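Local coordinates for protein pyruvate formate-lyase 2 (Archaeoglobus fulgidus, PDB 2F3O) that is a glycyl radical enzyme of the pyruvate formate-lyase family, probably a lyase, whose own substrate and reaction are not established, at residues 56-61 against 214-219. Numbering follows the deposited sequence.
Sequences IQILDS and SKLAEE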
loop_
_atom_site.group_PDB
_atom_site.type_symbol
_atom_site.label_atom_id
_atom_site.label_comp_id
_atom_site.label_asym_id
_atom_site.label_seq_id
_atom_site.Cartn_x
_atom_site.Cartn_y
_atom_site.Cartn_z
ATOM N N ILE A 56 -5.640 46.919 10.525
ATOM C CA ILE A 56 -5.118 47.012 9.169
ATOM C C ILE A 56 -4.952 48.478 8.764
ATOM O O ILE A 56 -5.640 49.355 9.292
ATOM C CB ILE A 56 -6.023 46.259 8.144
ATOM C CG1 ILE A 56 -7.432 46.843 8.068
ATOM C CG2 ILE A 56 -6.126 44.787 8.482
ATOM C CD1 ILE A 56 -8.211 46.348 6.871
ATOM N N GLN A 57 -4.028 48.753 7.851
ATOM C CA GLN A 57 -3.871 50.112 7.333
ATOM C C GLN A 57 -3.278 50.143 5.934
ATOM O O GLN A 57 -2.394 49.355 5.597
ATOM C CB GLN A 57 -3.047 50.990 8.276
ATOM C CG GLN A 57 -1.831 50.307 8.805
ATOM C CD GLN A 57 -1.054 51.180 9.745
ATOM O OE1 GLN A 57 -0.696 50.746 10.840
ATOM N NE2 GLN A 57 -0.789 52.423 9.335
ATOM N N ILE A 58 -3.799 51.050 5.119
ATOM C CA ILE A 58 -3.266 51.315 3.799
ATOM C C ILE A 58 -2.294 52.467 4.005
ATOM O O ILE A 58 -2.569 53.349 4.801
ATOM C CB ILE A 58 -4.423 51.667 2.855
ATOM C CG1 ILE A 58 -5.346 50.450 2.731
ATOM C CG2 ILE A 58 -3.931 52.160 1.496
ATOM C CD1 ILE A 58 -6.442 50.598 1.713
ATOM N N LEU A 59 -1.136 52.443 3.355
ATOM C CA LEU A 59 -0.103 53.442 3.661
ATOM C C LEU A 59 0.042 54.515 2.584
ATOM O O LEU A 59 -0.646 54.475 1.556
ATOM C CB LEU A 59 1.253 52.782 3.909
ATOM C CG LEU A 59 1.345 51.685 4.958
ATOM C CD1 LEU A 59 2.795 51.402 5.243
ATOM C CD2 LEU A 59 0.622 52.079 6.234
ATOM N N ASP A 60 0.947 55.464 2.847
ATOM C CA ASP A 60 1.281 56.549 1.914
ATOM C C ASP A 60 1.480 56.093 0.469
ATOM O O ASP A 60 2.477 55.447 0.140
ATOM C CB ASP A 60 2.546 57.288 2.371
ATOM C CG ASP A 60 2.266 58.339 3.444
ATOM O OD1 ASP A 60 1.065 58.671 3.664
ATOM O OD2 ASP A 60 3.257 58.833 4.059
ATOM N N SER A 61 0.492 56.411 -0.365
ATOM C CA SER A 61 0.586 56.296 -1.820
ATOM C C SER A 61 0.649 54.857 -2.333
ATOM O O SER A 61 1.112 54.621 -3.449
ATOM C CB SER A 61 1.759 57.129 -2.375
ATOM O OG SER A 61 1.910 58.372 -1.689
ATOM N N SER A 214 -10.705 46.093 1.324
ATOM C CA SER A 214 -11.559 46.693 0.318
ATOM C C SER A 214 -12.405 47.781 0.956
ATOM O O SER A 214 -12.637 48.833 0.355
ATOM C CB SER A 214 -12.457 45.625 -0.288
ATOM O OG SER A 214 -13.442 46.191 -1.124
ATOM N N LYS A 215 -12.834 47.527 2.191
ATOM C CA LYS A 215 -13.695 48.436 2.932
ATOM C C LYS A 215 -12.926 49.647 3.448
ATOM O O LYS A 215 -13.443 50.759 3.420
ATOM C CB LYS A 215 -14.380 47.680 4.076
ATOM C CG LYS A 215 -15.883 47.968 4.263
ATOM C CD LYS A 215 -16.672 48.083 2.928
ATOM C CE LYS A 215 -16.860 46.739 2.211
ATOM N NZ LYS A 215 -17.050 45.631 3.190
ATOM N N LEU A 216 -11.691 49.425 3.895
ATOM C CA LEU A 216 -10.814 50.510 4.325
ATOM C C LEU A 216 -10.468 51.410 3.141
ATOM O O LEU A 216 -10.411 52.629 3.296
ATOM C CB LEU A 216 -9.515 49.965 4.932
ATOM C CG LEU A 216 -8.844 50.628 6.152
ATOM C CD1 LEU A 216 -7.359 50.786 5.925
ATOM C CD2 LEU A 216 -9.434 51.975 6.529
ATOM N N ALA A 217 -10.243 50.810 1.971
ATOM C CA ALA A 217 -9.948 51.552 0.746
ATOM C C ALA A 217 -11.102 52.448 0.317
ATOM O O ALA A 217 -10.897 53.549 -0.190
ATOM C CB ALA A 217 -9.612 50.603 -0.361
ATOM N N GLU A 218 -12.316 51.954 0.521
ATOM C CA GLU A 218 -13.526 52.690 0.209
ATOM C C GLU A 218 -13.709 53.827 1.217
ATOM O O GLU A 218 -14.098 54.938 0.862
ATOM C CB GLU A 218 -14.701 51.733 0.299
ATOM C CG GLU A 218 -15.758 51.923 -0.728
ATOM C CD GLU A 218 -16.740 50.785 -0.680
ATOM O OE1 GLU A 218 -17.207 50.431 0.435
ATOM O OE2 GLU A 218 -17.023 50.224 -1.757
ATOM N N GLU A 219 -13.407 53.531 2.475
ATOM C CA GLU A 219 -13.508 54.492 3.560
ATOM C C GLU A 219 -12.498 55.650 3.412
ATOM O O GLU A 219 -12.797 56.798 3.759
ATOM C CB GLU A 219 -13.323 53.756 4.893
ATOM C CG GLU A 219 -13.629 54.548 6.143
ATOM C CD GLU A 219 -12.997 53.920 7.369
ATOM O OE1 GLU A 219 -13.458 52.831 7.790
ATOM O OE2 GLU A 219 -12.029 54.511 7.902
#
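Ile56 reaches across to Leu216 where an extended loop packs on the long helix 190-221, at the periphery of the pyruvate formate lyase-like fold. The link is apolar and of modest size, about 200 Å² of buried surface. Ile56 CD1 approaches Leu216 CB at 4.3 Å, near the base of that side chain, and the Ile56 side chain also touches Arg212 and Tyr213, about one turn earlier on the same helix. A branched isoleucine suits this place because it can cover several helix side chains at once.

Gln57 points its CB away from the helix and contributes backbone instead: its CA lies 3.8 Å from Leu216 CD1. A polar residue is well placed on this far side, where OE1 accepts a hydrogen bond from the backbone N of Asn71, further along the same loop, so the bond holds the loop against itself.

With Ile58 the chain again directs a side chain at the helix, as expected of an extended backbone. Leu216 CD1 sits against the start of this residue, 3.7 Å from its backbone N and 3.8 Å from its CG1, so one methyl covers both the peptide and the root of the side chain. Ile58 and Leu216 point in opposing senses and overlap alongside each other, rather than meeting end on. In Ile58, CG1 stands anti to the carbonyl carbon (chi1 -64°), and the extended chi2 of -173° carries CD1 onward to the helix backbone at Ala217. Alanine suits that landing point: its small side chain lets the isoleucine come close to the backbone, and it also touches Ile235 and Ala236 of helix 227-241. The tip of Ile58 thus meets main chain and side chain together, CD1 lying 3.8 Å from both CA and CB of Ala217.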